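Local coordinates for protein beta-mannosidase (PDB 4CVU) that probably hydrolyses terminal beta-D-mannose residues from the non-reducing ends of beta-mannosides, as a fungal glycoside hydrolase of family 2, at residues I233-K238 and V346-I351; T249-V254 and S302-A307. All coordinates share one frame; numbering follows the deposited sequence. Where two conformers were deposited one is given.

Contact 1: I233-K238 and V346-I351; sequences IDIFRK and VGFRTI
I235 packs against V346, G347 and F348, the tight part of a buried contact of 318 Å². CG2 lies 3.5 Å from F348 CD2, while CD1 reaches over the ring face, 4.3 Å from the F348 centroid and 15° off its normal, in a CH-pi contact. With I235 CG1 anti to the carbonyl carbon (chi1 -60°) and the chain extended beyond it, CD1 also meets V346 CG2 at 3.6 Å. Shortening I235 to an alanine would remove both branches and would probably leave the F348 face and V346 without their packing partner, opening a gap between the segments. Farther along, the R237 and T350 side chains cross at about a right angle, CG to CG2 at 3.5 Å, while their polar ends bind A250 and Q248. The looser side holds a water: it lies 2.9 Å from both I235 O and R349 O, which are themselves 4.4 Å apart. The I233–V346 contact is also slacker, CG2 to CG1 at 4.1 Å. Strand 227-237 pairs with strand 252-261, whose W252 meets F348 edge-to-face, and residues 346-351 lead from strand 340-346 to strand 351-354; the side chains probably pack between the outermost strands of an immunoglobulin-like sandwich.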
ATOM      1  N   ILE A 233     -32.529 -11.587  33.655  1.00 41.67           N
ATOM      2  CA  ILE A 233     -33.765 -12.350  33.426  1.00 41.78           C
ATOM      3  C   ILE A 233     -33.355 -13.798  33.260  1.00 42.18           C
ATOM      4  O   ILE A 233     -32.448 -14.114  32.419  1.00 40.61           O
ATOM      5  CB  ILE A 233     -34.521 -11.919  32.165  1.00 42.32           C
ATOM      6  CG1 ILE A 233     -34.802 -10.395  32.146  1.00 42.46           C
ATOM      7  CG2 ILE A 233     -35.823 -12.690  32.044  1.00 43.40           C
ATOM      8  CD1 ILE A 233     -35.666  -9.896  33.282  1.00 44.15           C
ATOM      9  N   ASP A 234     -33.953 -14.662  34.064  1.00 41.00           N
ATOM     10  CA  ASP A 234     -33.639 -16.094  34.046  1.00 42.22           C
ATOM     11  C   ASP A 234     -34.958 -16.824  33.829  1.00 44.22           C
ATOM     12  O   ASP A 234     -35.828 -16.828  34.713  1.00 44.25           O
ATOM     13  CB  ASP A 234     -32.979 -16.525  35.355  1.00 41.91           C
ATOM     14  CG  ASP A 234     -32.283 -17.881  35.260  1.00 42.96           C
ATOM     15  OD1 ASP A 234     -32.018 -18.407  34.134  1.00 43.11           O
ATOM     16  OD2 ASP A 234     -31.982 -18.431  36.325  1.00 43.78           O
ATOM     17  N   ILE A 235     -35.134 -17.347  32.622  1.00 41.36           N
ATOM     18  CA  ILE A 235     -36.293 -18.139  32.287  1.00 44.55           C
ATOM     19  C   ILE A 235     -35.856 -19.594  32.243  1.00 44.83           C
ATOM     20  O   ILE A 235     -34.981 -19.972  31.448  1.00 44.91           O
ATOM     21  CB  ILE A 235     -36.899 -17.729  30.957  1.00 43.98           C
ATOM     22  CG1 ILE A 235     -37.340 -16.262  31.030  1.00 45.23           C
ATOM     23  CG2 ILE A 235     -38.087 -18.608  30.670  1.00 45.28           C
ATOM     24  CD1 ILE A 235     -37.852 -15.711  29.729  1.00 47.53           C
ATOM     25  N   PHE A 236     -36.429 -20.387  33.133  1.00 43.20           N
ATOM     26  CA  PHE A 236     -36.065 -21.797  33.277  1.00 43.90           C
ATOM     27  C   PHE A 236     -37.314 -22.634  33.583  1.00 45.19           C
ATOM     28  O   PHE A 236     -38.384 -22.084  33.839  1.00 44.96           O
ATOM     29  CB  PHE A 236     -35.013 -21.981  34.375  1.00 43.16           C
ATOM     30  CG  PHE A 236     -35.386 -21.374  35.693  1.00 45.98           C
ATOM     31  CD1 PHE A 236     -35.279 -19.998  35.908  1.00 46.13           C
ATOM     32  CD2 PHE A 236     -35.850 -22.174  36.724  1.00 46.36           C
ATOM     33  CE1 PHE A 236     -35.623 -19.448  37.112  1.00 47.16           C
ATOM     34  CE2 PHE A 236     -36.210 -21.626  37.938  1.00 47.25           C
ATOM     35  CZ  PHE A 236     -36.105 -20.257  38.128  1.00 48.41           C
ATOM     36  N   ARG A 237     -37.168 -23.956  33.520  1.00 45.47           N
ATOM     37  CA  ARG A 237     -38.246 -24.857  33.900  1.00 47.90           C
ATOM     38  C   ARG A 237     -38.225 -24.988  35.408  1.00 49.03           C
ATOM     39  O   ARG A 237     -37.160 -24.995  36.043  1.00 47.75           O
ATOM     40  CB  ARG A 237     -38.064 -26.238  33.248  1.00 47.88           C
ATOM     41  CG  ARG A 237     -38.191 -26.268  31.720  1.00 46.69           C
ATOM     42  CD  ARG A 237     -39.638 -26.287  31.272  1.00 47.58           C
ATOM     43  NE  ARG A 237     -39.797 -26.346  29.822  1.00 46.71           N
ATOM     44  CZ  ARG A 237     -40.957 -26.534  29.187  1.00 48.16           C
ATOM     45  NH1 ARG A 237     -42.086 -26.703  29.873  1.00 49.81           N
ATOM     46  NH2 ARG A 237     -41.004 -26.568  27.859  1.00 46.93           N
ATOM     47  N   LYS A 238     -39.402 -25.113  35.995  1.00 51.19           N
ATOM     48  CA  LYS A 238     -39.472 -25.226  37.430  1.00 51.73           C
ATOM     49  C   LYS A 238     -38.683 -26.468  37.890  1.00 49.84           C
ATOM     50  O   LYS A 238     -38.779 -27.540  37.299  1.00 50.01           O
ATOM     51  CB  LYS A 238     -40.924 -25.290  37.881  1.00 57.42           C
ATOM     52  CG  LYS A 238     -41.092 -25.014  39.357  1.00 60.09           C
ATOM     53  CD  LYS A 238     -42.466 -24.447  39.688  1.00 65.81           C
ATOM     54  CE  LYS A 238     -42.567 -24.161  41.184  1.00 68.93           C
ATOM     55  NZ  LYS A 238     -41.436 -23.275  41.632  1.00 70.14           N
ATOM     56  N   VAL A 346     -36.353 -11.769  25.152  1.00 44.05           N
ATOM     57  CA  VAL A 346     -36.065 -13.092  25.716  1.00 44.27           C
ATOM     58  C   VAL A 346     -36.657 -14.246  24.905  1.00 42.93           C
ATOM     59  O   VAL A 346     -37.475 -14.044  24.035  1.00 43.06           O
ATOM     60  CB  VAL A 346     -36.582 -13.177  27.185  1.00 44.64           C
ATOM     61  CG1 VAL A 346     -35.983 -12.055  28.016  1.00 43.29           C
ATOM     62  CG2 VAL A 346     -38.108 -13.108  27.258  1.00 46.53           C
ATOM     63  N   GLY A 347     -36.251 -15.468  25.236  1.00 44.14           N
ATOM     64  CA  GLY A 347     -36.827 -16.677  24.650  1.00 43.67           C
ATOM     65  C   GLY A 347     -37.138 -17.714  25.716  1.00 46.04           C
ATOM     66  O   GLY A 347     -36.514 -17.730  26.794  1.00 45.48           O
ATOM     67  N   PHE A 348     -38.114 -18.563  25.422  1.00 46.13           N
ATOM     68  CA  PHE A 348     -38.448 -19.694  26.252  1.00 46.55           C
ATOM     69  C   PHE A 348     -37.840 -20.924  25.635  1.00 45.78           C
ATOM     70  O   PHE A 348     -38.308 -21.402  24.610  1.00 47.96           O
ATOM     71  CB  PHE A 348     -39.974 -19.849  26.387  1.00 47.51           C
ATOM     72  CG  PHE A 348     -40.603 -18.787  27.219  1.00 48.15           C
ATOM     73  CD1 PHE A 348     -40.949 -17.567  26.662  1.00 49.01           C
ATOM     74  CD2 PHE A 348     -40.850 -19.003  28.577  1.00 48.84           C
ATOM     75  CE1 PHE A 348     -41.537 -16.581  27.448  1.00 50.54           C
ATOM     76  CE2 PHE A 348     -41.421 -18.027  29.361  1.00 49.29           C
ATOM     77  CZ  PHE A 348     -41.767 -16.816  28.797  1.00 50.48           C
ATOM     78  N   ARG A 349     -36.754 -21.388  26.249  1.00 45.95           N
ATOM     79  CA  ARG A 349     -36.132 -22.649  25.880  0.50 44.43           C
ATOM     80  C   ARG A 349     -35.185 -23.130  26.950  1.00 42.98           C
ATOM     81  O   ARG A 349     -34.772 -22.372  27.819  1.00 44.28           O
ATOM     82  CB  ARG A 349     -35.386 -22.559  24.526  0.50 45.43           C
ATOM     83  CG  ARG A 349     -34.524 -21.323  24.316  0.50 45.83           C
ATOM     84  CD  ARG A 349     -33.126 -21.454  24.888  0.50 46.91           C
ATOM     85  NE  ARG A 349     -33.091 -20.998  26.265  0.50 48.33           N
ATOM     86  CZ  ARG A 349     -32.029 -20.461  26.853  0.50 48.63           C
ATOM     87  NH1 ARG A 349     -30.904 -20.283  26.185  0.50 46.71           N
ATOM     88  NH2 ARG A 349     -32.114 -20.088  28.123  0.50 48.07           N
ATOM     89  N   THR A 350     -34.881 -24.415  26.892  1.00 42.20           N
ATOM     90  CA  THR A 350     -33.876 -25.007  27.753  1.00 42.50           C
ATOM     91  C   THR A 350     -32.694 -25.357  26.882  1.00 41.10           C
ATOM     92  O   THR A 350     -32.870 -25.865  25.761  1.00 41.25           O
ATOM     93  CB  THR A 350     -34.376 -26.274  28.484  1.00 43.48           C
ATOM     94  OG1 THR A 350     -34.667 -27.297  27.544  1.00 42.16           O
ATOM     95  CG2 THR A 350     -35.610 -25.949  29.351  1.00 43.44           C
ATOM     96  N   ILE A 351     -31.499 -25.044  27.361  1.00 39.48           N
ATOM     97  CA  ILE A 351     -30.277 -25.495  26.726  1.00 38.82           C
ATOM     98  C   ILE A 351     -29.361 -26.115  27.754  1.00 38.83           C
ATOM     99  O   ILE A 351     -28.960 -25.463  28.706  1.00 40.34           O
ATOM    100  CB  ILE A 351     -29.581 -24.368  25.926  1.00 39.53           C
ATOM    101  CG1 ILE A 351     -28.337 -24.909  25.165  1.00 38.12           C
ATOM    102  CG2 ILE A 351     -29.216 -23.185  26.820  1.00 38.34           C
ATOM    103  CD1 ILE A 351     -28.661 -25.815  24.022  1.00 38.47           C
TER
HETATM  104  O   HOH W   1     -33.816 -22.497  30.502  1.00 44.05           O

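Contact 2: T249-V254 and S302-A307. With CD (cadmium ion), chain B.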
ATOM      1  N   THR A 249     -42.045 -30.963  30.825  1.00 50.23           N
ATOM      2  CA  THR A 249     -43.492 -30.860  31.061  1.00 51.67           C
ATOM      3  C   THR A 249     -43.839 -29.823  32.145  1.00 53.49           C
ATOM      4  O   THR A 249     -44.993 -29.546  32.374  1.00 55.50           O
ATOM      5  CB  THR A 249     -44.114 -32.217  31.495  1.00 50.59           C
ATOM      6  OG1 THR A 249     -43.759 -32.494  32.839  1.00 50.34           O
ATOM      7  CG2 THR A 249     -43.670 -33.372  30.610  1.00 48.75           C
ATOM      8  N   ALA A 250     -42.828 -29.252  32.798  1.00 53.22           N
ATOM      9  CA  ALA A 250     -43.007 -28.380  33.936  1.00 51.42           C
ATOM     10  C   ALA A 250     -43.288 -26.939  33.546  1.00 51.17           C
ATOM     11  O   ALA A 250     -42.992 -26.529  32.432  1.00 49.39           O
ATOM     12  CB  ALA A 250     -41.783 -28.450  34.840  1.00 50.85           C
ATOM     13  N   PRO A 251     -43.879 -26.166  34.469  1.00 51.68           N
ATOM     14  CA  PRO A 251     -44.122 -24.743  34.180  1.00 54.10           C
ATOM     15  C   PRO A 251     -42.844 -23.888  34.064  1.00 52.17           C
ATOM     16  O   PRO A 251     -41.800 -24.233  34.624  1.00 50.26           O
ATOM     17  CB  PRO A 251     -44.993 -24.272  35.362  1.00 54.65           C
ATOM     18  CG  PRO A 251     -44.833 -25.305  36.425  1.00 54.32           C
ATOM     19  CD  PRO A 251     -44.471 -26.592  35.751  1.00 53.08           C
ATOM     20  N   TRP A 252     -42.951 -22.782  33.341  1.00 52.09           N
ATOM     21  CA  TRP A 252     -41.827 -21.843  33.202  1.00 52.73           C
ATOM     22  C   TRP A 252     -41.782 -20.926  34.416  1.00 54.27           C
ATOM     23  O   TRP A 252     -42.823 -20.501  34.896  1.00 56.10           O
ATOM     24  CB  TRP A 252     -41.972 -21.010  31.927  1.00 51.51           C
ATOM     25  CG  TRP A 252     -41.726 -21.784  30.684  1.00 50.72           C
ATOM     26  CD1 TRP A 252     -42.659 -22.239  29.798  1.00 52.77           C
ATOM     27  CD2 TRP A 252     -40.457 -22.193  30.177  1.00 51.01           C
ATOM     28  NE1 TRP A 252     -42.042 -22.912  28.762  1.00 52.15           N
ATOM     29  CE2 TRP A 252     -40.691 -22.906  28.982  1.00 51.15           C
ATOM     30  CE3 TRP A 252     -39.139 -22.035  30.624  1.00 48.17           C
ATOM     31  CZ2 TRP A 252     -39.656 -23.450  28.223  1.00 51.20           C
ATOM     32  CZ3 TRP A 252     -38.115 -22.581  29.869  1.00 50.51           C
ATOM     33  CH2 TRP A 252     -38.374 -23.280  28.687  1.00 49.82           C
ATOM     34  N   VAL A 253     -40.592 -20.659  34.943  1.00 50.76           N
ATOM     35  CA  VAL A 253     -40.423 -19.617  35.938  1.00 49.30           C
ATOM     36  C   VAL A 253     -39.646 -18.498  35.269  1.00 50.93           C
ATOM     37  O   VAL A 253     -38.596 -18.752  34.657  1.00 51.20           O
ATOM     38  CB  VAL A 253     -39.660 -20.093  37.182  1.00 50.41           C
ATOM     39  CG1 VAL A 253     -39.549 -18.959  38.204  1.00 52.10           C
ATOM     40  CG2 VAL A 253     -40.332 -21.306  37.808  1.00 50.80           C
ATOM     41  N   VAL A 254     -40.194 -17.289  35.325  1.00 48.74           N
ATOM     42  CA  VAL A 254     -39.527 -16.080  34.881  1.00 47.54           C
ATOM     43  C   VAL A 254     -39.050 -15.309  36.106  1.00 49.92           C
ATOM     44  O   VAL A 254     -39.856 -14.834  36.881  1.00 50.54           O
ATOM     45  CB  VAL A 254     -40.478 -15.196  34.076  1.00 48.73           C
ATOM     46  CG1 VAL A 254     -39.790 -13.905  33.629  1.00 47.69           C
ATOM     47  CG2 VAL A 254     -41.030 -15.967  32.876  1.00 47.80           C
ATOM     48  N   SER A 302     -40.241 -12.930  40.927  1.00 54.28           N
ATOM     49  CA  SER A 302     -40.490 -13.975  39.941  1.00 54.20           C
ATOM     50  C   SER A 302     -41.961 -14.222  39.679  1.00 57.12           C
ATOM     51  O   SER A 302     -42.829 -13.756  40.419  1.00 60.19           O
ATOM     52  CB  SER A 302     -39.820 -15.285  40.349  1.00 53.35           C
ATOM     53  OG  SER A 302     -40.582 -15.991  41.284  1.00 54.16           O
ATOM     54  N   VAL A 303     -42.231 -14.976  38.622  1.00 54.16           N
ATOM     55  CA  VAL A 303     -43.592 -15.387  38.288  1.00 57.13           C
ATOM     56  C   VAL A 303     -43.561 -16.711  37.554  1.00 56.39           C
ATOM     57  O   VAL A 303     -42.610 -16.999  36.827  1.00 54.64           O
ATOM     58  CB  VAL A 303     -44.320 -14.326  37.437  1.00 58.70           C
ATOM     59  CG1 VAL A 303     -43.686 -14.139  36.086  1.00 57.76           C
ATOM     60  CG2 VAL A 303     -45.789 -14.691  37.266  1.00 62.22           C
ATOM     61  N   THR A 304     -44.583 -17.529  37.750  1.00 54.10           N
ATOM     62  CA  THR A 304     -44.627 -18.854  37.125  1.00 56.60           C
ATOM     63  C   THR A 304     -45.710 -18.866  36.050  1.00 56.20           C
ATOM     64  O   THR A 304     -46.761 -18.309  36.265  1.00 57.73           O
ATOM     65  CB  THR A 304     -44.833 -19.934  38.201  1.00 56.32           C
ATOM     66  OG1 THR A 304     -43.774 -19.801  39.140  1.00 55.67           O
ATOM     67  CG2 THR A 304     -44.817 -21.360  37.629  1.00 56.34           C
ATOM     68  N   ILE A 305     -45.428 -19.488  34.904  1.00 55.81           N
ATOM     69  CA  ILE A 305     -46.332 -19.517  33.738  1.00 59.13           C
ATOM     70  C   ILE A 305     -46.589 -20.949  33.245  1.00 60.78           C
ATOM     71  O   ILE A 305     -45.673 -21.774  33.227  1.00 59.07           O
ATOM     72  CB  ILE A 305     -45.777 -18.669  32.585  1.00 58.40           C
ATOM     73  CG1 ILE A 305     -45.516 -17.231  33.049  1.00 58.77           C
ATOM     74  CG2 ILE A 305     -46.731 -18.680  31.402  1.00 60.43           C
ATOM     75  CD1 ILE A 305     -44.849 -16.329  32.011  1.00 56.98           C
ATOM     76  N   ASP A 306     -47.823 -21.229  32.842  1.00 65.29           N
ATOM     77  CA  ASP A 306     -48.191 -22.577  32.457  1.00 67.94           C
ATOM     78  C   ASP A 306     -47.335 -23.015  31.280  1.00 64.07           C
ATOM     79  O   ASP A 306     -47.151 -22.264  30.324  1.00 60.17           O
ATOM     80  CB  ASP A 306     -49.670 -22.621  32.070  1.00 73.42           C
ATOM     81  CG  ASP A 306     -50.179 -24.021  31.846  1.00 81.09           C
ATOM     82  OD1 ASP A 306     -49.343 -24.940  31.612  1.00 83.75           O
ATOM     83  OD2 ASP A 306     -51.435 -24.183  31.908  1.00 80.82           O
ATOM     84  N   ALA A 307     -46.839 -24.244  31.373  1.00 61.66           N
ATOM     85  CA  ALA A 307     -46.012 -24.846  30.325  1.00 62.96           C
ATOM     86  C   ALA A 307     -46.632 -24.738  28.935  1.00 63.46           C
ATOM     87  O   ALA A 307     -45.930 -24.711  27.940  1.00 64.95           O
ATOM     88  CB  ALA A 307     -45.731 -26.301  30.657  1.00 61.54           C
TER
HETATM   89 CD    CD B1023     -51.262 -26.311  30.954  1.00 44.00          CD
HETATM   90  O   HOH W   2     -43.922 -23.770  26.542  1.00 47.59           O
HETATM   91  O   HOH W   3     -50.406 -27.867  29.314  1.00 58.33           O
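W252 and I305 face each other as an antiparallel hydrogen-bonded pair of strands 252-261 and 298-305, in the probable immunoglobulin-like domain of family 2; their side chains share one face of the sheet with V254 and V303. On that face V254 CG2 meets I305 CD1 at 3.9 Å, the two side chains crossing obliquely, while V303 CG1 lies alongside V254 CB. The indole of W252 swings away from these aliphatic groups, CG anti to the carbonyl carbon (chi1 -72°), and brings its CD1 side obliquely near A307 CA. A water at the ring edge, in its plane, accepts from W252 NE1 at 3.0 Å and donates to A307 O, tying the side chain to the turn after strand 298-305. The other face carries V253 and T304, a non-hydrogen-bonded pair in which V253 CG2 approaches T304 OG1; T304 CG2 instead leans toward P251 CB, 3.7 Å away. I305 N donates to W252 O at 2.8 Å in a nearly straight bond (167°), and V254 N meets V303 O almost head-on, whereas the W252 N to I305 O bond is more bent (141°). Past the strand end, A307 CB abuts A250 O at 3.3 Å. D306 points away from strand 252-261 and grips a cadmium ion with both carboxylate oxygens, OD1 at 2.5 Å and OD2 at 2.3 Å; a water is another ligand. Paired backbone bonds thus fix the register whatever the side chains, while the bridging water gives the buried indole nitrogen a polar partner.

In the fold
After the N-terminal strands and helices, the chain runs along strand 227-237, turns, and enters strand 252-261. Contact 2 closes a loop of 47 residues when strand 298-305 returns beside it. Contact 1 closes the wider loop, as the chain leaves strand 340-346 and meets strand 227-237 again; contact 2 lies wholly within it, and the two do not cross. They join where F236 O and V253 N, 2.9 Å apart, probably hydrogen-bond, and where R237 NH1 reaches A250 O. Contact 2 pairs neighbouring strands, whereas contact 1 sets outermost strand 227-237 against the loop following the other outermost strand, 340-346, consistent with an immunoglobulin-like sandwich leading into the mixed sheet that strand 351-354 enters.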